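Local atomic coordinates of 2-hydroxyisobutanoyl-CoA mutase large subunit (Aquincola tertiaricarbonis, PDB entry 4R3U), a protein that catalyses, together with its cobalamin-binding small subunit, the reversible isomerization of 2-hydroxyisobutyryl-CoA and (S)-3-hydroxybutyryl-CoA. Residues D382-D391 / V490-D498; D169-N180 / Y199-A210. All blocks are in the same frame, centred on the assembly; numbering follows the deposited sequence.

Contact 1 of 2, residues D382-D391 / V490-D498; sequences DEAFAIPTED and VKIEIHPYD. With 5AD (5'-deoxyadenosine), chain G.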
# COMPACT_ATOMS: atom_id res chain seq x y z
N ASP A 382 -2.41 12.81 8.12
CA ASP A 382 -2.91 14.13 8.49
C ASP A 382 -2.41 15.28 7.57
O ASP A 382 -2.55 16.46 7.91
CB ASP A 382 -2.62 14.41 9.98
CG ASP A 382 -1.19 14.33 10.52
OD1 ASP A 382 -0.25 14.06 9.73
OD2 ASP A 382 -1.00 14.56 11.74
N GLU A 383 -1.88 14.93 6.38
CA GLU A 383 -1.34 15.87 5.40
C GLU A 383 -2.23 17.07 5.07
O GLU A 383 -1.75 18.20 5.03
CB GLU A 383 -0.91 15.12 4.13
CG GLU A 383 -0.22 15.97 3.07
CD GLU A 383 1.13 16.58 3.38
OE1 GLU A 383 1.40 17.66 2.81
OE2 GLU A 383 1.94 15.98 4.13
N ALA A 384 -3.54 16.84 4.85
CA ALA A 384 -4.44 17.92 4.47
C ALA A 384 -4.93 18.81 5.62
O ALA A 384 -5.59 19.82 5.39
CB ALA A 384 -5.59 17.36 3.66
N PHE A 385 -4.55 18.47 6.86
CA PHE A 385 -4.93 19.24 8.05
C PHE A 385 -3.82 20.15 8.58
O PHE A 385 -4.03 21.35 8.71
CB PHE A 385 -5.35 18.31 9.17
CG PHE A 385 -6.57 17.48 8.92
CD1 PHE A 385 -6.50 16.33 8.14
CD2 PHE A 385 -7.77 17.76 9.58
CE1 PHE A 385 -7.62 15.54 7.94
CE2 PHE A 385 -8.89 16.97 9.39
CZ PHE A 385 -8.81 15.86 8.57
N ALA A 386 -2.66 19.57 8.94
CA ALA A 386 -1.58 20.31 9.61
C ALA A 386 -0.25 19.58 9.51
O ALA A 386 -0.21 18.43 9.07
CB ALA A 386 -1.92 20.48 11.09
N ILE A 387 0.85 20.25 9.99
CA ILE A 387 2.16 19.60 10.09
C ILE A 387 2.01 18.34 10.97
O ILE A 387 1.12 18.31 11.83
CB ILE A 387 3.34 20.54 10.44
CG1 ILE A 387 3.12 21.26 11.80
CG2 ILE A 387 3.63 21.50 9.27
CD1 ILE A 387 4.34 21.70 12.44
N PRO A 388 2.72 17.24 10.69
CA PRO A 388 2.40 15.97 11.37
C PRO A 388 2.60 15.79 12.86
O PRO A 388 3.48 16.39 13.49
CB PRO A 388 3.21 14.93 10.57
CG PRO A 388 4.32 15.71 10.03
CD PRO A 388 3.72 17.01 9.63
N THR A 389 1.80 14.86 13.40
CA THR A 389 1.89 14.38 14.76
C THR A 389 2.93 13.27 14.78
O THR A 389 3.36 12.76 13.74
CB THR A 389 0.52 13.85 15.27
OG1 THR A 389 0.10 12.74 14.45
CG2 THR A 389 -0.54 14.92 15.35
N GLU A 390 3.31 12.87 15.98
CA GLU A 390 4.23 11.78 16.19
C GLU A 390 3.65 10.49 15.62
O GLU A 390 4.33 9.84 14.83
CB GLU A 390 4.52 11.64 17.68
CG GLU A 390 5.41 12.75 18.20
CD GLU A 390 5.86 12.56 19.62
OE1 GLU A 390 5.13 11.90 20.39
OE2 GLU A 390 6.95 13.08 19.98
N ASP A 391 2.38 10.16 15.92
CA ASP A 391 1.70 8.95 15.43
C ASP A 391 1.65 8.85 13.91
O ASP A 391 1.84 7.78 13.37
CB ASP A 391 0.27 8.83 16.01
CG ASP A 391 0.15 8.45 17.47
OD1 ASP A 391 1.12 7.86 18.02
OD2 ASP A 391 -0.95 8.67 18.05
N VAL A 490 -15.58 13.00 12.97
CA VAL A 490 -14.16 13.08 12.61
C VAL A 490 -13.29 13.39 13.85
O VAL A 490 -13.34 14.49 14.40
CB VAL A 490 -13.84 13.98 11.38
CG1 VAL A 490 -12.34 14.03 11.07
CG2 VAL A 490 -14.64 13.52 10.16
N LYS A 491 -12.52 12.39 14.28
CA LYS A 491 -11.61 12.49 15.39
C LYS A 491 -10.20 12.43 14.82
O LYS A 491 -9.80 11.44 14.19
CB LYS A 491 -11.84 11.35 16.41
CG LYS A 491 -13.11 11.49 17.29
CD LYS A 491 -14.35 10.64 16.87
CE LYS A 491 -14.34 9.17 17.24
NZ LYS A 491 -15.52 8.46 16.67
N ILE A 492 -9.47 13.52 14.99
CA ILE A 492 -8.10 13.61 14.54
C ILE A 492 -7.31 14.45 15.52
O ILE A 492 -7.73 15.55 15.89
CB ILE A 492 -7.94 14.06 13.04
CG1 ILE A 492 -6.42 14.03 12.61
CG2 ILE A 492 -8.64 15.40 12.75
CD1 ILE A 492 -6.13 14.18 11.15
N GLU A 493 -6.17 13.92 15.95
CA GLU A 493 -5.24 14.63 16.81
C GLU A 493 -4.47 15.59 15.88
O GLU A 493 -3.93 15.14 14.86
CB GLU A 493 -4.30 13.63 17.50
CG GLU A 493 -3.02 14.25 18.04
CD GLU A 493 -2.01 13.35 18.74
OE1 GLU A 493 -1.09 13.93 19.36
OE2 GLU A 493 -2.12 12.10 18.68
N ILE A 494 -4.44 16.89 16.21
CA ILE A 494 -3.72 17.85 15.38
C ILE A 494 -2.51 18.38 16.11
O ILE A 494 -2.61 18.74 17.29
CB ILE A 494 -4.68 19.00 14.90
CG1 ILE A 494 -5.85 18.46 14.05
CG2 ILE A 494 -3.94 20.19 14.24
CD1 ILE A 494 -5.46 17.85 12.73
N HIS A 495 -1.37 18.47 15.41
CA HIS A 495 -0.16 19.05 15.99
C HIS A 495 -0.41 20.54 16.32
O HIS A 495 -0.84 21.29 15.45
CB HIS A 495 1.04 18.94 15.04
CG HIS A 495 2.33 19.39 15.68
ND1 HIS A 495 3.05 18.51 16.50
CD2 HIS A 495 3.00 20.57 15.61
CE1 HIS A 495 4.12 19.17 16.88
NE2 HIS A 495 4.16 20.40 16.37
N PRO A 496 -0.20 20.97 17.59
CA PRO A 496 -0.49 22.37 17.94
C PRO A 496 0.72 23.29 17.86
O PRO A 496 1.88 22.88 18.00
CB PRO A 496 -1.00 22.27 19.38
CG PRO A 496 -0.26 21.03 19.94
CD PRO A 496 0.25 20.20 18.78
N TYR A 497 0.42 24.57 17.68
CA TYR A 497 1.39 25.64 17.68
C TYR A 497 1.51 26.11 19.13
O TYR A 497 0.50 26.35 19.80
CB TYR A 497 0.91 26.79 16.76
CG TYR A 497 1.86 27.97 16.70
CD1 TYR A 497 3.14 27.84 16.16
CD2 TYR A 497 1.49 29.22 17.20
CE1 TYR A 497 4.04 28.90 16.15
CE2 TYR A 497 2.38 30.30 17.18
CZ TYR A 497 3.65 30.13 16.64
OH TYR A 497 4.53 31.19 16.60
N ASP A 498 2.75 26.23 19.62
CA ASP A 498 3.07 26.72 20.95
C ASP A 498 3.15 28.25 20.81
O ASP A 498 4.03 28.77 20.11
CB ASP A 498 4.42 26.13 21.41
CG ASP A 498 4.94 26.56 22.77
OD1 ASP A 498 4.30 27.44 23.41
OD2 ASP A 498 6.02 26.08 23.16
N1 5AD G . 6.93 18.73 9.70
C2 5AD G . 6.71 17.63 8.87
N3 5AD G . 6.31 17.86 7.52
C4 5AD G . 6.24 19.13 7.06
N9 5AD G . 5.90 19.64 5.88
C8 5AD G . 6.09 20.96 5.94
N7 5AD G . 6.45 21.30 7.17
C5 5AD G . 6.57 20.16 7.87
C6 5AD G . 6.91 19.95 9.15
N6 5AD G . 7.15 21.04 9.86
C1' 5AD G . 5.71 18.99 4.57
C2' 5AD G . 4.49 18.14 4.43
C3' 5AD G . 4.17 18.33 2.96
C4' 5AD G . 5.21 19.29 2.40
C5' 5AD G . 4.54 20.32 1.50
O4' 5AD G . 5.61 19.99 3.55
O2' 5AD G . 4.86 16.77 4.65
O3' 5AD G . 4.22 17.05 2.29
O HOH W 1 -1.31 17.24 12.95
O HOH W 2 -2.71 13.28 13.35
O HOH W 3 1.09 11.62 18.06
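I492 sets its CD1 methyl over one face of the F385 ring, 3.8 Å from the centroid and 13° off the ring normal, a CH-pi contact. CG1 of I492 is anti to the backbone N (chi1 -176°), and this brings the methyl over the ring and against D382 CB. I494 meets F385 nearly at right angles, with I494 CD1 3.6 Å from F385 CB. Its other methyl, CG2, rests on CB of A386. Nearer the helix start, T389 CG2 lies 3.4 Å from E493 O. I387 CD1 comes within 3.6 Å of H495 CD2, while I387 CG2 lies against the adenine of 5'-deoxyadenosine. E383 grips the ribose: O2' of 5AD donates to E383 OE2 at 3.1 Å. Loop 382-391 thus lines the 5'-deoxyadenosine and cobalamin pockets, E383 O accepting from cobalamin, and 490-498 backs it.

Polar links between the segments run through water. Water 1 accepts from H495 N at 2.8 Å and donates to I387 O and D382 OD2. Water 2 donates to D382 OD2 and E493 O. On the looser solvent side, D391 OD2 and E493 OE2 are 3.7 Å apart, their carboxylate planes nearly perpendicular, and this pair probably repels. A third water accepts from D391 N and bonds E493 OE2 weakly.

D382 OD2 also accepts T389 N at 3.3 Å on its syn lone pair. Three donors on one buried oxygen would probably keep this carboxylate ionised.

Contact 2 of 2, residues D169-N180 / Y199-A210; sequences DLEKISVSFTIN and YDLNKLSGTVQA. With 3KK (S-{(3R,5R,9R)-1-[(2R,3S,4R,5R)-5-(6-amino-9H-purin-9-yl)-4-hydroxy-3-(phosphonooxy)tetrahydrofuran-2-yl]-3,5,9-trihydroxy-8,8-dimethyl-3,5-dioxido-10,14-dioxo-2,4,6-trioxa-11,15-diaza-3lambda~5~,5lambda~5~-diphosphaheptadecan-17-yl} 2-hydroxy-2-methylpropanethioate), chain F.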
# COMPACT_ATOMS: atom_id res chain seq x y z
N ASP A 169 25.03 13.23 16.70
CA ASP A 169 26.41 13.02 16.20
C ASP A 169 26.40 13.23 14.71
O ASP A 169 26.03 12.32 13.98
CB ASP A 169 26.96 11.62 16.55
CG ASP A 169 28.45 11.46 16.39
OD1 ASP A 169 29.02 12.12 15.49
OD2 ASP A 169 29.05 10.69 17.16
N LEU A 170 26.80 14.42 14.25
CA LEU A 170 26.76 14.80 12.84
C LEU A 170 27.62 13.97 11.90
O LEU A 170 27.32 13.91 10.69
CB LEU A 170 26.94 16.32 12.61
CG LEU A 170 26.14 17.27 13.50
CD1 LEU A 170 26.65 18.69 13.36
CD2 LEU A 170 24.67 17.16 13.28
N GLU A 171 28.67 13.31 12.47
CA GLU A 171 29.56 12.40 11.76
C GLU A 171 28.97 10.98 11.63
O GLU A 171 29.44 10.21 10.79
CB GLU A 171 30.88 12.29 12.48
CG GLU A 171 31.83 13.44 12.24
CD GLU A 171 33.05 13.27 13.13
OE1 GLU A 171 32.94 12.54 14.14
OE2 GLU A 171 34.11 13.85 12.80
N LYS A 172 27.96 10.63 12.44
CA LYS A 172 27.30 9.33 12.44
C LYS A 172 25.88 9.26 11.81
O LYS A 172 25.38 8.17 11.57
CB LYS A 172 27.37 8.72 13.84
CG LYS A 172 28.80 8.23 14.12
CD LYS A 172 29.16 8.06 15.57
CE LYS A 172 30.67 8.18 15.72
NZ LYS A 172 31.16 9.60 15.69
N ILE A 173 25.27 10.41 11.53
CA ILE A 173 23.96 10.49 10.85
C ILE A 173 23.97 11.64 9.83
O ILE A 173 24.55 12.69 10.13
CB ILE A 173 22.74 10.56 11.85
CG1 ILE A 173 21.39 10.27 11.14
CG2 ILE A 173 22.69 11.87 12.66
CD1 ILE A 173 20.17 9.90 12.08
N SER A 174 23.33 11.46 8.66
CA SER A 174 23.22 12.56 7.68
C SER A 174 22.09 13.54 8.08
O SER A 174 21.05 13.11 8.60
CB SER A 174 23.02 12.05 6.26
OG SER A 174 21.82 11.31 6.12
N VAL A 175 22.34 14.84 7.86
CA VAL A 175 21.44 15.94 8.17
C VAL A 175 21.09 16.79 6.94
O VAL A 175 21.94 17.54 6.43
CB VAL A 175 21.96 16.82 9.35
CG1 VAL A 175 21.02 17.99 9.65
CG2 VAL A 175 22.20 15.98 10.61
N SER A 176 19.80 16.73 6.54
CA SER A 176 19.19 17.47 5.45
C SER A 176 18.47 18.75 5.97
O SER A 176 17.76 18.70 6.98
CB SER A 176 18.19 16.59 4.68
OG SER A 176 17.68 17.28 3.55
N PHE A 177 18.64 19.86 5.24
CA PHE A 177 18.02 21.16 5.51
C PHE A 177 17.19 21.58 4.29
O PHE A 177 17.74 21.74 3.19
CB PHE A 177 19.09 22.22 5.81
CG PHE A 177 19.82 22.14 7.13
CD1 PHE A 177 19.20 21.59 8.26
CD2 PHE A 177 21.11 22.64 7.27
CE1 PHE A 177 19.86 21.55 9.49
CE2 PHE A 177 21.78 22.61 8.50
CZ PHE A 177 21.14 22.09 9.60
N THR A 178 15.86 21.71 4.46
CA THR A 178 14.98 22.17 3.37
C THR A 178 15.03 23.71 3.36
O THR A 178 14.08 24.38 3.77
CB THR A 178 13.60 21.64 3.55
OG1 THR A 178 13.68 20.24 3.69
CG2 THR A 178 12.68 22.01 2.40
N ILE A 179 16.18 24.23 2.94
CA ILE A 179 16.46 25.65 2.95
C ILE A 179 16.84 26.07 1.52
O ILE A 179 17.46 25.30 0.80
CB ILE A 179 17.52 25.97 4.06
CG1 ILE A 179 17.63 27.50 4.36
CG2 ILE A 179 18.88 25.32 3.77
CD1 ILE A 179 16.56 28.04 5.30
N ASN A 180 16.38 27.24 1.09
CA ASN A 180 16.58 27.67 -0.29
C ASN A 180 17.30 29.01 -0.52
O ASN A 180 18.53 28.97 -0.60
CB ASN A 180 15.30 27.45 -1.12
CG ASN A 180 14.90 26.01 -1.17
OD1 ASN A 180 15.48 25.22 -1.89
ND2 ASN A 180 13.91 25.61 -0.36
N TYR A 199 34.57 18.06 14.76
CA TYR A 199 34.33 17.05 13.72
C TYR A 199 35.23 17.32 12.51
O TYR A 199 35.65 18.46 12.28
CB TYR A 199 32.86 17.09 13.22
CG TYR A 199 31.75 16.75 14.20
CD1 TYR A 199 31.94 15.78 15.19
CD2 TYR A 199 30.48 17.31 14.07
CE1 TYR A 199 30.89 15.40 16.05
CE2 TYR A 199 29.44 16.95 14.93
CZ TYR A 199 29.64 15.99 15.91
OH TYR A 199 28.61 15.66 16.74
N ASP A 200 35.49 16.27 11.71
CA ASP A 200 36.19 16.35 10.43
C ASP A 200 35.08 16.75 9.43
O ASP A 200 34.02 16.08 9.35
CB ASP A 200 36.81 14.98 10.08
CG ASP A 200 37.57 14.87 8.76
OD1 ASP A 200 37.55 15.84 7.98
OD2 ASP A 200 38.12 13.78 8.48
N LEU A 201 35.28 17.88 8.72
CA LEU A 201 34.29 18.41 7.78
C LEU A 201 34.01 17.46 6.64
O LEU A 201 32.85 17.32 6.24
CB LEU A 201 34.70 19.79 7.24
CG LEU A 201 34.86 20.94 8.24
CD1 LEU A 201 35.18 22.19 7.51
CD2 LEU A 201 33.59 21.18 9.07
N ASN A 202 35.06 16.75 6.17
CA ASN A 202 34.98 15.77 5.09
C ASN A 202 34.21 14.50 5.47
O ASN A 202 33.96 13.66 4.60
CB ASN A 202 36.37 15.49 4.51
CG ASN A 202 36.97 16.72 3.86
OD1 ASN A 202 36.37 17.37 2.99
ND2 ASN A 202 38.15 17.09 4.32
N LYS A 203 33.81 14.37 6.75
CA LYS A 203 33.02 13.25 7.29
C LYS A 203 31.54 13.66 7.48
O LYS A 203 30.72 12.81 7.84
CB LYS A 203 33.59 12.78 8.64
CG LYS A 203 34.89 11.99 8.59
CD LYS A 203 35.22 11.47 9.98
CE LYS A 203 36.70 11.27 10.26
NZ LYS A 203 37.00 11.47 11.71
N LEU A 204 31.21 14.94 7.26
CA LEU A 204 29.85 15.43 7.43
C LEU A 204 28.97 15.12 6.24
O LEU A 204 29.18 15.65 5.15
CB LEU A 204 29.79 16.93 7.78
CG LEU A 204 30.61 17.42 8.97
CD1 LEU A 204 30.40 18.90 9.18
CD2 LEU A 204 30.31 16.62 10.26
N SER A 205 27.99 14.23 6.44
CA SER A 205 27.04 13.85 5.41
C SER A 205 25.79 14.70 5.65
O SER A 205 25.36 14.86 6.79
CB SER A 205 26.71 12.36 5.47
OG SER A 205 26.05 11.94 4.29
N GLY A 206 25.31 15.31 4.58
CA GLY A 206 24.15 16.17 4.64
C GLY A 206 23.80 16.79 3.31
O GLY A 206 24.44 16.51 2.29
N THR A 207 22.77 17.64 3.33
CA THR A 207 22.22 18.34 2.18
C THR A 207 21.54 19.66 2.60
O THR A 207 20.93 19.74 3.67
CB THR A 207 21.12 17.45 1.53
OG1 THR A 207 21.55 16.09 1.42
CG2 THR A 207 20.65 17.98 0.18
N VAL A 208 21.64 20.67 1.72
CA VAL A 208 20.88 21.93 1.72
C VAL A 208 20.19 21.88 0.36
O VAL A 208 20.83 21.48 -0.63
CB VAL A 208 21.71 23.21 1.94
CG1 VAL A 208 22.05 23.39 3.42
CG2 VAL A 208 22.98 23.23 1.07
N GLN A 209 18.87 22.11 0.32
CA GLN A 209 18.10 22.05 -0.94
C GLN A 209 18.67 23.03 -1.98
O GLN A 209 18.92 22.62 -3.12
CB GLN A 209 16.60 22.27 -0.69
CG GLN A 209 15.74 21.91 -1.89
CD GLN A 209 14.32 21.72 -1.49
OE1 GLN A 209 13.50 22.66 -1.51
NE2 GLN A 209 14.01 20.50 -1.06
N ALA A 210 18.92 24.29 -1.57
CA ALA A 210 19.59 25.36 -2.32
C ALA A 210 19.09 25.77 -3.73
O ALA A 210 19.26 26.93 -4.12
CB ALA A 210 21.09 25.14 -2.32
C4 3KK F . 8.95 21.91 1.43
C3 3KK F . 9.06 20.39 1.51
C2 3KK F . 7.95 19.74 0.68
O3 3KK F . 8.89 20.02 2.87
C1 3KK F . 10.42 19.87 1.03
O1 3KK F . 10.99 20.33 0.04
S1P 3KK F . 11.05 18.56 2.03
C2P 3KK F . 12.66 18.20 1.26
C3P 3KK F . 13.46 17.29 2.16
N4P 3KK F . 14.70 16.95 1.46
C5P 3KK F . 15.40 15.85 1.75
O5P 3KK F . 15.09 15.03 2.62
C6P 3KK F . 16.64 15.69 0.87
C7P 3KK F . 17.50 14.50 1.29
N8P 3KK F . 18.62 14.33 0.36
C9P 3KK F . 19.62 13.48 0.63
O9P 3KK F . 19.67 12.83 1.67
CAP 3KK F . 20.79 13.45 -0.39
OAP 3KK F . 21.07 14.76 -0.93
CBP 3KK F . 20.75 12.31 -1.46
CDP 3KK F . 22.08 12.27 -2.24
CEP 3KK F . 19.62 12.51 -2.47
CCP 3KK F . 20.60 10.92 -0.79
O6A 3KK F . 21.61 10.79 0.22
P2A 3KK F . 21.58 9.73 1.39
O4A 3KK F . 20.23 9.66 1.97
O5A 3KK F . 22.72 10.03 2.29
O3A 3KK F . 21.83 8.36 0.56
P1A 3KK F . 23.19 7.90 -0.24
O1A 3KK F . 24.10 9.05 -0.51
O2A 3KK F . 22.77 7.06 -1.37
O5B 3KK F . 23.79 6.93 0.93
C5B 3KK F . 24.70 7.38 1.96
C4B 3KK F . 26.04 6.63 1.84
O4B 3KK F . 25.84 5.19 1.68
C3B 3KK F . 26.83 7.10 0.62
O3B 3KK F . 28.23 7.12 0.98
P3B 3KK F . 29.09 8.48 1.15
O8A 3KK F . 28.99 9.08 -0.20
O7A 3KK F . 28.39 9.18 2.24
O9A 3KK F . 30.43 7.94 1.51
C2B 3KK F . 26.55 6.04 -0.42
O2B 3KK F . 27.60 5.94 -1.39
C1B 3KK F . 26.44 4.79 0.43
N9A 3KK F . 25.58 3.74 -0.20
C8A 3KK F . 24.28 3.78 -0.46
N7A 3KK F . 23.93 2.63 -1.03
C5A 3KK F . 25.02 1.85 -1.10
C4A 3KK F . 26.05 2.55 -0.57
N3A 3KK F . 27.30 2.02 -0.49
C2A 3KK F . 27.55 0.71 -0.96
N1A 3KK F . 26.43 0.01 -1.50
C6A 3KK F . 25.22 0.60 -1.57
N6A 3KK F . 24.17 -0.04 -2.08
O HOH W 4 20.22 28.90 -2.62
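V208 lays its CG1 methyl against both I179 CG2, 3.7 Å away, and the edge of the F177 ring. A second apolar patch forms where L170 CB approaches Y199 CE2 at 3.5 Å and also L204 CD2. L170 CD1 meets the edge of the Y199 ring in plane.

The first patch sits on the parallel strands 175-178 and 206-208; the second lies before their start. F177 N donates to T207 O at 2.8 Å, and F177 O accepts from Q209 N. On the face of S176 and T207, turned to the CoA chain, T207 OG1 lies 2.7 Å from 3KK OAP, and T178 OG1 bonds D128.

At one polar end, E171 OE2 takes D200 N at 3.0 Å, on the anti side of the carboxylate, and makes a long salt bridge to K203. Y199 OH accepts a weak bond from L170 N and is bonded to R197. An alanine at Y199 is likely to leave L170 and the E171 carboxylate without their ring neighbour, and L170 N and R197 without the hydroxyl.

At the other end, N180 ND2 donates to Q209 OE1 at 3.2 Å, with K214 on N180 OD1. Q209 CG stands anti to the backbone N (chi1 -167°), which carries the amide to the thioester. Q209 NE2 bonds 3KK O1 at 3.2 Å, nearly straight (168°), and likewise O1 of 3-hydroxybutanoyl-CoA. These are neighbouring strands of a beta-alpha-beta unit in the TIM barrel.

Contact 2 comes first along the chain. It closes a short loop from strand 175-178 through helix 183-196 to strand 206-208, one beta-alpha-beta unit of the barrel wall. The chain then adds the strands from 247-248 to 375-377. Contact 1 opens soon after the last of these, at 382-391. It closes a much longer loop, mostly helical, that returns at 490-498 before helix 501-515. The two loops are in series and neither nest nor cross. Contact 2 ties barrel strands together beside the acyl-CoA. Contact 1 ties the loop after strand 375-377 to the loop between helices 454-472 and 501-515, beside 5'-deoxyadenosine and cobalamin. Their centres are 28 Å apart, nearest atoms about 11 Å.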